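Local coordinates for protein beta-fructofuranosidase (Bifidobacterium adolescentis, PDB 6NOB) that probably hydrolyses sucrose and other beta-fructofuranosides by removing terminal fructose units, at residues Y78-D83 against H173-L178; A126-D131 against D156-G161; H143-L148 against I217-T222. One frame throughout, in Å; residues are numbered along the deposited sequence.

Contact 1 (Y78-D83 against H173-L178); sequences YLSECD and HLPVFL
Tyr78 and Ser80 meet Pro175 and Val176 where an N-terminal all-beta region packs on the family 32 beta-propeller. Tyr78 and Ser80 belong to strand 72-80 of a four-stranded antiparallel sheet. Pro175 and Val176 lie in the loop after the short propeller strand 172-173. Tyr78 makes most of the contact. Its CB points toward the loop. CG sits between the backbone N and the carbonyl carbon (chi1 50°), which carries the ring out alongside Ser80, whose CB lies in the ring plane beside the CD1-CE1 edge. Further out, CE1 is 4.0 Å from Pro175 CB. On the other flank CE2 is 4.0 Å from Val176 CG2. CZ comes within 3.7 Å of Val176 N. At the tip, Tyr78 OH accepts a hydrogen bond from Val176 N at 2.9 Å, and the bond is fairly straight (162°). The ring thus ends in a fork between the two loop residues and crosses both side chains at about a right angle. With a phenylalanine here, the backbone N-H of Val176 would probably lose this acceptor, and the loop would be held by apolar packing alone at this point. Phe20 of strand 16-23 touches both Tyr78 and Val176, and Leu85 of helix 85-88 touches Ser80 and Pro175. Farther along the loop, Phe177 and Leu178 both face Trp160 in a classic beta bulge. The proline ring also meets the sheet directly: its CG lies 3.3 Å from Ser80 OG.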
# COMPACT_ATOMS: atom_id res chain seq x y z
N TYR A 78 1.04 -22.56 1.24
CA TYR A 78 -0.42 -22.61 1.29
C TYR A 78 -0.92 -23.74 0.40
O TYR A 78 -0.24 -24.15 -0.55
CB TYR A 78 -1.04 -21.27 0.85
CG TYR A 78 -0.51 -20.72 -0.46
CD1 TYR A 78 -0.99 -21.18 -1.68
CD2 TYR A 78 0.45 -19.72 -0.47
CE1 TYR A 78 -0.52 -20.67 -2.87
CE2 TYR A 78 0.93 -19.20 -1.66
CZ TYR A 78 0.44 -19.68 -2.86
OH TYR A 78 0.90 -19.17 -4.05
N LEU A 79 -2.11 -24.23 0.73
CA LEU A 79 -2.87 -25.11 -0.15
C LEU A 79 -3.70 -24.27 -1.12
O LEU A 79 -4.19 -23.20 -0.77
CB LEU A 79 -3.80 -26.02 0.66
CG LEU A 79 -3.18 -27.16 1.46
CD1 LEU A 79 -4.21 -27.75 2.41
CD2 LEU A 79 -2.63 -28.23 0.53
N SER A 80 -3.85 -24.77 -2.34
CA SER A 80 -4.54 -24.01 -3.37
C SER A 80 -5.19 -24.97 -4.36
O SER A 80 -5.14 -26.20 -4.20
CB SER A 80 -3.58 -23.04 -4.07
OG SER A 80 -4.21 -22.37 -5.14
N GLU A 81 -5.83 -24.40 -5.39
CA GLU A 81 -6.46 -25.14 -6.48
C GLU A 81 -7.62 -26.01 -5.99
O GLU A 81 -7.81 -27.14 -6.45
CB GLU A 81 -5.44 -25.98 -7.25
CG GLU A 81 -4.44 -25.15 -8.04
CD GLU A 81 -5.12 -24.12 -8.93
OE1 GLU A 81 -4.68 -22.95 -8.94
OE2 GLU A 81 -6.10 -24.48 -9.62
N CYS A 82 -8.40 -25.47 -5.07
CA CYS A 82 -9.68 -26.08 -4.71
C CYS A 82 -10.75 -25.66 -5.71
O CYS A 82 -10.51 -24.87 -6.63
CB CYS A 82 -10.05 -25.69 -3.28
SG CYS A 82 -10.45 -23.95 -3.05
N ASP A 83 -11.95 -26.21 -5.55
CA ASP A 83 -13.09 -25.72 -6.30
C ASP A 83 -13.45 -24.32 -5.81
O ASP A 83 -13.40 -24.04 -4.61
CB ASP A 83 -14.29 -26.66 -6.14
CG ASP A 83 -14.13 -27.95 -6.93
OD1 ASP A 83 -13.20 -28.04 -7.75
OD2 ASP A 83 -14.95 -28.88 -6.72
N HIS A 173 -7.83 -14.67 0.71
CA HIS A 173 -6.48 -14.78 0.19
C HIS A 173 -6.42 -15.68 -1.03
O HIS A 173 -7.02 -16.75 -1.06
CB HIS A 173 -5.54 -15.32 1.27
CG HIS A 173 -5.33 -14.39 2.42
ND1 HIS A 173 -4.48 -13.31 2.37
CD2 HIS A 173 -5.87 -14.39 3.67
CE1 HIS A 173 -4.50 -12.67 3.53
NE2 HIS A 173 -5.33 -13.31 4.34
N LEU A 174 -5.65 -15.25 -2.04
CA LEU A 174 -5.50 -15.96 -3.30
C LEU A 174 -4.04 -16.38 -3.49
O LEU A 174 -3.19 -15.96 -2.70
CB LEU A 174 -5.99 -15.08 -4.45
CG LEU A 174 -7.51 -14.89 -4.48
CD1 LEU A 174 -7.92 -14.02 -5.66
CD2 LEU A 174 -8.22 -16.24 -4.51
N PRO A 175 -3.71 -17.21 -4.48
CA PRO A 175 -2.31 -17.59 -4.67
C PRO A 175 -1.44 -16.42 -5.11
O PRO A 175 -1.92 -15.41 -5.63
CB PRO A 175 -2.38 -18.66 -5.77
CG PRO A 175 -3.77 -19.16 -5.73
CD PRO A 175 -4.61 -17.98 -5.36
N VAL A 176 -0.14 -16.58 -4.88
CA VAL A 176 0.83 -15.58 -5.32
C VAL A 176 0.71 -15.39 -6.83
O VAL A 176 0.66 -16.36 -7.59
CB VAL A 176 2.25 -16.00 -4.92
CG1 VAL A 176 3.29 -15.16 -5.64
CG2 VAL A 176 2.43 -15.87 -3.41
N PHE A 177 0.67 -14.13 -7.26
CA PHE A 177 0.28 -13.76 -8.61
C PHE A 177 1.46 -13.57 -9.55
O PHE A 177 1.52 -14.21 -10.61
CB PHE A 177 -0.57 -12.49 -8.57
CG PHE A 177 -1.17 -12.12 -9.89
CD1 PHE A 177 -2.18 -12.88 -10.44
CD2 PHE A 177 -0.71 -11.00 -10.58
CE1 PHE A 177 -2.73 -12.54 -11.66
CE2 PHE A 177 -1.26 -10.66 -11.80
CZ PHE A 177 -2.27 -11.43 -12.34
N LEU A 178 2.41 -12.70 -9.20
CA LEU A 178 3.61 -12.49 -9.99
C LEU A 178 4.84 -12.71 -9.11
O LEU A 178 4.77 -12.60 -7.88
CB LEU A 178 3.65 -11.08 -10.60
CG LEU A 178 2.75 -10.87 -11.82
CD1 LEU A 178 2.49 -9.39 -12.03
CD2 LEU A 178 3.38 -11.49 -13.06

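Contact 2 (A126-D131 against D156-G161); sequences ARWMND and DNMHWG
The indole of Trp128 meets Met158 at its pyrrole corner: Met158 CE lies 3.9 Å from both Trp128 CD1 and Trp128 NE1, approaching the ring obliquely. Trp155 meets the same indole with its ring nearly perpendicular. The next flat group is the amide of Asn130. Its ND2 gives a hydrogen bond to Asp131 OD1 (3.0 Å, 161°), which lies in the amide plane but is itself met from above the carboxylate plane. On the oxygen side, Trp128 NE1 donates to Asn130 OD1 at 2.6 Å, tilted from the carbonyl plane. Bonds at both ends therefore fix the rotation of the amide. Asn130 CG stands between the backbone N and the carbonyl carbon (chi1 43°), which turns the amide toward the indole and Met158. Met158 is bent at chi2 and chi3, and its end curls toward this pair. SD is 3.7 Å from Asn130 OD1, a van der Waals contact. Around them, Asp131 OD2 is hydrogen-bonded to Ser196 OG, and Asn130 ND2 also bonds a diethylene glycol molecule, probably from the crystallisation liquor. Trp128 to Asp131 are the first four residues of the family's Trp-Met-Asn-Asp-Pro-Asn-Gly motif, on the innermost strand of the first blade, facing the propeller's central cavity. In characterised relatives this motif's aspartate is the nucleophile, so the arrangement is consistent with part of the active-site pocket.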
# COMPACT_ATOMS: atom_id res chain seq x y z
N ALA A 126 1.94 -13.65 6.90
CA ALA A 126 3.20 -13.34 7.55
C ALA A 126 4.12 -12.70 6.51
O ALA A 126 3.69 -12.41 5.39
CB ALA A 126 3.82 -14.60 8.17
N ARG A 127 5.38 -12.49 6.88
CA ARG A 127 6.41 -11.94 6.00
C ARG A 127 6.10 -10.50 5.61
O ARG A 127 5.35 -9.81 6.31
CB ARG A 127 6.58 -12.82 4.75
CG ARG A 127 6.64 -14.33 5.04
CD ARG A 127 7.91 -14.73 5.78
NE ARG A 127 7.76 -14.68 7.24
CZ ARG A 127 7.26 -15.66 7.98
NH1 ARG A 127 6.83 -16.77 7.41
NH2 ARG A 127 7.16 -15.52 9.30
N TRP A 128 6.67 -10.03 4.50
CA TRP A 128 6.71 -8.60 4.17
C TRP A 128 5.72 -8.26 3.06
O TRP A 128 5.55 -9.02 2.10
CB TRP A 128 8.12 -8.19 3.73
CG TRP A 128 8.19 -6.85 3.05
CD1 TRP A 128 7.91 -6.57 1.74
CD2 TRP A 128 8.59 -5.60 3.64
NE1 TRP A 128 8.10 -5.24 1.48
CE2 TRP A 128 8.52 -4.62 2.63
CE3 TRP A 128 9.00 -5.22 4.92
CZ2 TRP A 128 8.84 -3.28 2.86
CZ3 TRP A 128 9.32 -3.89 5.15
CH2 TRP A 128 9.24 -2.94 4.13
N MET A 129 5.10 -7.09 3.19
CA MET A 129 4.22 -6.54 2.16
C MET A 129 4.38 -5.02 2.12
O MET A 129 4.49 -4.38 3.17
CB MET A 129 2.75 -6.89 2.45
CG MET A 129 1.75 -6.11 1.61
SD MET A 129 0.03 -6.42 2.05
CE MET A 129 -0.13 -5.44 3.54
N ASN A 130 4.40 -4.44 0.91
CA ASN A 130 4.25 -2.99 0.81
C ASN A 130 3.13 -2.58 -0.15
O ASN A 130 1.95 -2.80 0.15
CB ASN A 130 5.58 -2.30 0.47
CG ASN A 130 6.38 -2.99 -0.62
OD1 ASN A 130 6.82 -4.13 -0.45
ND2 ASN A 130 6.64 -2.28 -1.71
N ASP A 131 3.48 -1.99 -1.30
CA ASP A 131 2.53 -1.20 -2.08
C ASP A 131 1.30 -2.01 -2.47
O ASP A 131 1.42 -3.18 -2.85
CB ASP A 131 3.19 -0.68 -3.36
CG ASP A 131 4.44 0.12 -3.11
OD1 ASP A 131 4.95 0.14 -1.97
OD2 ASP A 131 4.91 0.74 -4.09
N ASP A 156 12.56 -7.40 -0.08
CA ASP A 156 13.44 -8.27 -0.87
C ASP A 156 12.87 -8.35 -2.28
O ASP A 156 11.99 -7.56 -2.65
CB ASP A 156 13.57 -9.65 -0.22
CG ASP A 156 14.91 -10.31 -0.51
OD1 ASP A 156 15.56 -9.94 -1.51
OD2 ASP A 156 15.31 -11.21 0.26
N ASN A 157 13.37 -9.30 -3.07
CA ASN A 157 12.93 -9.46 -4.45
C ASN A 157 11.41 -9.58 -4.51
O ASN A 157 10.80 -10.40 -3.81
CB ASN A 157 13.59 -10.68 -5.08
CG ASN A 157 15.08 -10.48 -5.33
OD1 ASN A 157 15.49 -9.45 -5.87
ND2 ASN A 157 15.89 -11.45 -4.93
N MET A 158 10.80 -8.76 -5.36
CA MET A 158 9.39 -8.43 -5.23
C MET A 158 8.49 -9.41 -5.97
O MET A 158 8.71 -9.70 -7.15
CB MET A 158 9.15 -7.00 -5.73
CG MET A 158 9.34 -5.95 -4.64
SD MET A 158 8.07 -6.09 -3.37
CE MET A 158 8.96 -6.85 -2.02
N HIS A 159 7.49 -9.91 -5.25
CA HIS A 159 6.38 -10.70 -5.78
C HIS A 159 5.11 -9.84 -5.76
O HIS A 159 5.09 -8.74 -5.21
CB HIS A 159 6.14 -11.97 -4.97
CG HIS A 159 7.36 -12.83 -4.78
ND1 HIS A 159 8.55 -12.35 -4.27
CD2 HIS A 159 7.54 -14.16 -4.99
CE1 HIS A 159 9.42 -13.34 -4.21
NE2 HIS A 159 8.84 -14.45 -4.64
N TRP A 160 4.05 -10.39 -6.34
CA TRP A 160 2.71 -9.82 -6.23
C TRP A 160 1.85 -10.77 -5.41
O TRP A 160 1.58 -11.90 -5.84
CB TRP A 160 2.09 -9.58 -7.60
CG TRP A 160 2.43 -8.26 -8.22
CD1 TRP A 160 3.64 -7.63 -8.19
CD2 TRP A 160 1.56 -7.42 -8.97
NE1 TRP A 160 3.57 -6.45 -8.88
CE2 TRP A 160 2.30 -6.29 -9.37
CE3 TRP A 160 0.21 -7.50 -9.34
CZ2 TRP A 160 1.75 -5.26 -10.12
CZ3 TRP A 160 -0.34 -6.48 -10.09
CH2 TRP A 160 0.43 -5.37 -10.47
N GLY A 161 1.42 -10.33 -4.23
CA GLY A 161 0.36 -11.02 -3.52
C GLY A 161 -1.00 -10.67 -4.10
O GLY A 161 -1.14 -9.76 -4.91

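Contact 3 (H143-L148 against I217-T222); sequences HLFFQL and IRLYLT
His143 ND1 is hydrogen-bonded to His162 NE2 of the adjacent strand 159-165, and Ile217 CD1 approaches the same nitrogen to 4.2 Å over the face of the ring. The methyl stands almost squarely above the imidazole. It is 4.1 Å from the ring centroid and only 7° off the ring normal, a CH-pi contact. Ile217 reaches this place because CD1 is anti to CA (chi2 169°), so the chain extends away from its own strand. Two residues on, the pairing is repeated with Phe145 and Leu219. Leu219 CD2 lies over one face of the phenyl ring, offset toward the rim, and is 4.1 Å from Phe145 CE1. These two side chains cross at about a right angle. The contact is apolar apart from the imidazole, and all four residues are buried. The strands are not hydrogen-bonded to each other; the CA atoms of Phe145 and Leu219 are 10.3 Å apart, a spacing of stacked sheets. The ring of His162 stacks on Phe145, and Phe177 meets both Phe145 and Leu219, so the packing continues into the surrounding core. Strand 141-149 belongs to the first propeller sheet and strand 216-227 to the next, the antiparallel sheet of strands 190-202, 216-227, 235-243 and 253-256. Such face-to-face packing of neighbouring blades through large apolar side chains is characteristic of the five-bladed beta-propeller of family 32.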
# COMPACT_ATOMS: atom_id res chain seq x y z
N HIS A 143 -10.46 -6.40 -6.24
CA HIS A 143 -9.20 -7.13 -6.30
C HIS A 143 -8.08 -6.28 -5.73
O HIS A 143 -7.90 -5.13 -6.13
CB HIS A 143 -8.87 -7.54 -7.74
CG HIS A 143 -9.61 -8.76 -8.20
ND1 HIS A 143 -9.03 -10.01 -8.24
CD2 HIS A 143 -10.89 -8.92 -8.61
CE1 HIS A 143 -9.92 -10.89 -8.68
NE2 HIS A 143 -11.05 -10.25 -8.91
N LEU A 144 -7.34 -6.85 -4.79
CA LEU A 144 -6.21 -6.19 -4.15
C LEU A 144 -4.96 -7.03 -4.39
O LEU A 144 -4.84 -8.14 -3.86
CB LEU A 144 -6.46 -6.00 -2.66
CG LEU A 144 -5.27 -5.57 -1.79
CD1 LEU A 144 -4.74 -4.22 -2.24
CD2 LEU A 144 -5.70 -5.52 -0.34
N PHE A 145 -4.05 -6.52 -5.21
CA PHE A 145 -2.71 -7.07 -5.33
C PHE A 145 -1.77 -6.25 -4.46
O PHE A 145 -2.08 -5.12 -4.06
CB PHE A 145 -2.23 -7.08 -6.78
CG PHE A 145 -3.14 -7.83 -7.72
CD1 PHE A 145 -4.24 -7.22 -8.29
CD2 PHE A 145 -2.87 -9.15 -8.05
CE1 PHE A 145 -5.07 -7.91 -9.16
CE2 PHE A 145 -3.69 -9.85 -8.92
CZ PHE A 145 -4.79 -9.23 -9.48
N PHE A 146 -0.60 -6.81 -4.16
CA PHE A 146 0.33 -6.08 -3.31
C PHE A 146 1.75 -6.59 -3.48
O PHE A 146 1.98 -7.78 -3.71
CB PHE A 146 -0.08 -6.15 -1.84
CG PHE A 146 -0.34 -7.54 -1.32
CD1 PHE A 146 -1.61 -8.09 -1.38
CD2 PHE A 146 0.69 -8.28 -0.76
CE1 PHE A 146 -1.85 -9.37 -0.90
CE2 PHE A 146 0.46 -9.55 -0.26
CZ PHE A 146 -0.81 -10.10 -0.34
N GLN A 147 2.69 -5.66 -3.37
CA GLN A 147 4.10 -5.99 -3.30
C GLN A 147 4.36 -6.91 -2.12
O GLN A 147 3.90 -6.65 -1.00
CB GLN A 147 4.92 -4.71 -3.16
CG GLN A 147 4.87 -3.80 -4.37
CD GLN A 147 5.65 -4.35 -5.55
OE1 GLN A 147 6.86 -4.14 -5.65
NE2 GLN A 147 4.97 -5.07 -6.43
N LEU A 148 5.12 -7.98 -2.35
CA LEU A 148 5.25 -9.05 -1.36
C LEU A 148 6.64 -9.67 -1.42
O LEU A 148 7.18 -9.91 -2.50
CB LEU A 148 4.19 -10.13 -1.60
CG LEU A 148 4.40 -11.51 -0.97
CD1 LEU A 148 4.11 -11.47 0.53
CD2 LEU A 148 3.56 -12.56 -1.66
N ILE A 217 -8.57 -8.94 -16.43
CA ILE A 217 -7.86 -7.79 -15.87
C ILE A 217 -6.54 -7.66 -16.62
O ILE A 217 -5.75 -8.61 -16.65
CB ILE A 217 -7.60 -7.96 -14.36
CG1 ILE A 217 -8.89 -8.27 -13.60
CG2 ILE A 217 -6.94 -6.71 -13.80
CD1 ILE A 217 -8.63 -8.69 -12.16
N ARG A 218 -6.30 -6.50 -17.21
CA ARG A 218 -4.99 -6.19 -17.76
C ARG A 218 -4.20 -5.38 -16.74
O ARG A 218 -4.67 -4.34 -16.26
CB ARG A 218 -5.09 -5.41 -19.08
CG ARG A 218 -3.73 -5.11 -19.68
CD ARG A 218 -3.78 -4.77 -21.16
NE ARG A 218 -4.17 -5.91 -21.99
CZ ARG A 218 -3.38 -6.93 -22.28
NH1 ARG A 218 -2.14 -6.99 -21.79
NH2 ARG A 218 -3.82 -7.92 -23.05
N LEU A 219 -3.01 -5.86 -16.42
CA LEU A 219 -2.13 -5.20 -15.47
C LEU A 219 -0.96 -4.57 -16.20
O LEU A 219 -0.45 -5.14 -17.17
CB LEU A 219 -1.63 -6.19 -14.41
CG LEU A 219 -2.86 -6.78 -13.72
CD1 LEU A 219 -2.85 -8.30 -13.80
CD2 LEU A 219 -2.96 -6.29 -12.29
N TYR A 220 -0.57 -3.39 -15.75
CA TYR A 220 0.65 -2.72 -16.20
C TYR A 220 1.53 -2.51 -14.97
O TYR A 220 1.10 -1.87 -14.01
CB TYR A 220 0.33 -1.37 -16.86
CG TYR A 220 -0.47 -1.48 -18.15
CD1 TYR A 220 0.18 -1.57 -19.37
CD2 TYR A 220 -1.86 -1.48 -18.13
CE1 TYR A 220 -0.54 -1.66 -20.55
CE2 TYR A 220 -2.58 -1.58 -19.31
CZ TYR A 220 -1.91 -1.67 -20.51
OH TYR A 220 -2.62 -1.76 -21.69
N LEU A 221 2.74 -3.06 -15.00
CA LEU A 221 3.60 -3.05 -13.83
C LEU A 221 5.03 -2.74 -14.23
O LEU A 221 5.40 -2.75 -15.41
CB LEU A 221 3.55 -4.39 -13.08
CG LEU A 221 4.14 -5.59 -13.82
CD1 LEU A 221 4.95 -6.45 -12.86
CD2 LEU A 221 3.04 -6.41 -14.47
N THR A 222 5.85 -2.45 -13.22
CA THR A 222 7.27 -2.20 -13.40
C THR A 222 8.07 -3.46 -13.11
O THR A 222 7.83 -4.13 -12.10
CB THR A 222 7.75 -1.07 -12.48
OG1 THR A 222 7.13 0.16 -12.87
CG2 THR A 222 9.27 -0.93 -12.54

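In the fold
Contacts 2 and 3 lie in the propeller, with centres 12 Å apart. They share the first blade: strand 141-149 of contact 3 sits between strands 127-138 and 159-165 of contact 2. Contact 1 is farther out, its centre 16 Å from contact 2 and 15 Å from contact 3. Along the chain, contact 2 is nested inside the loop closed by contact 1, while contact 3 interleaves with both. The loop 173-178 ties them together. Phe177 N probably bonds Trp160 O, and the Phe177 ring packs on Phe145 and Leu219. The first blade, which carries the probable active-site strand, is thus joined to the N-terminal region and to the next blade.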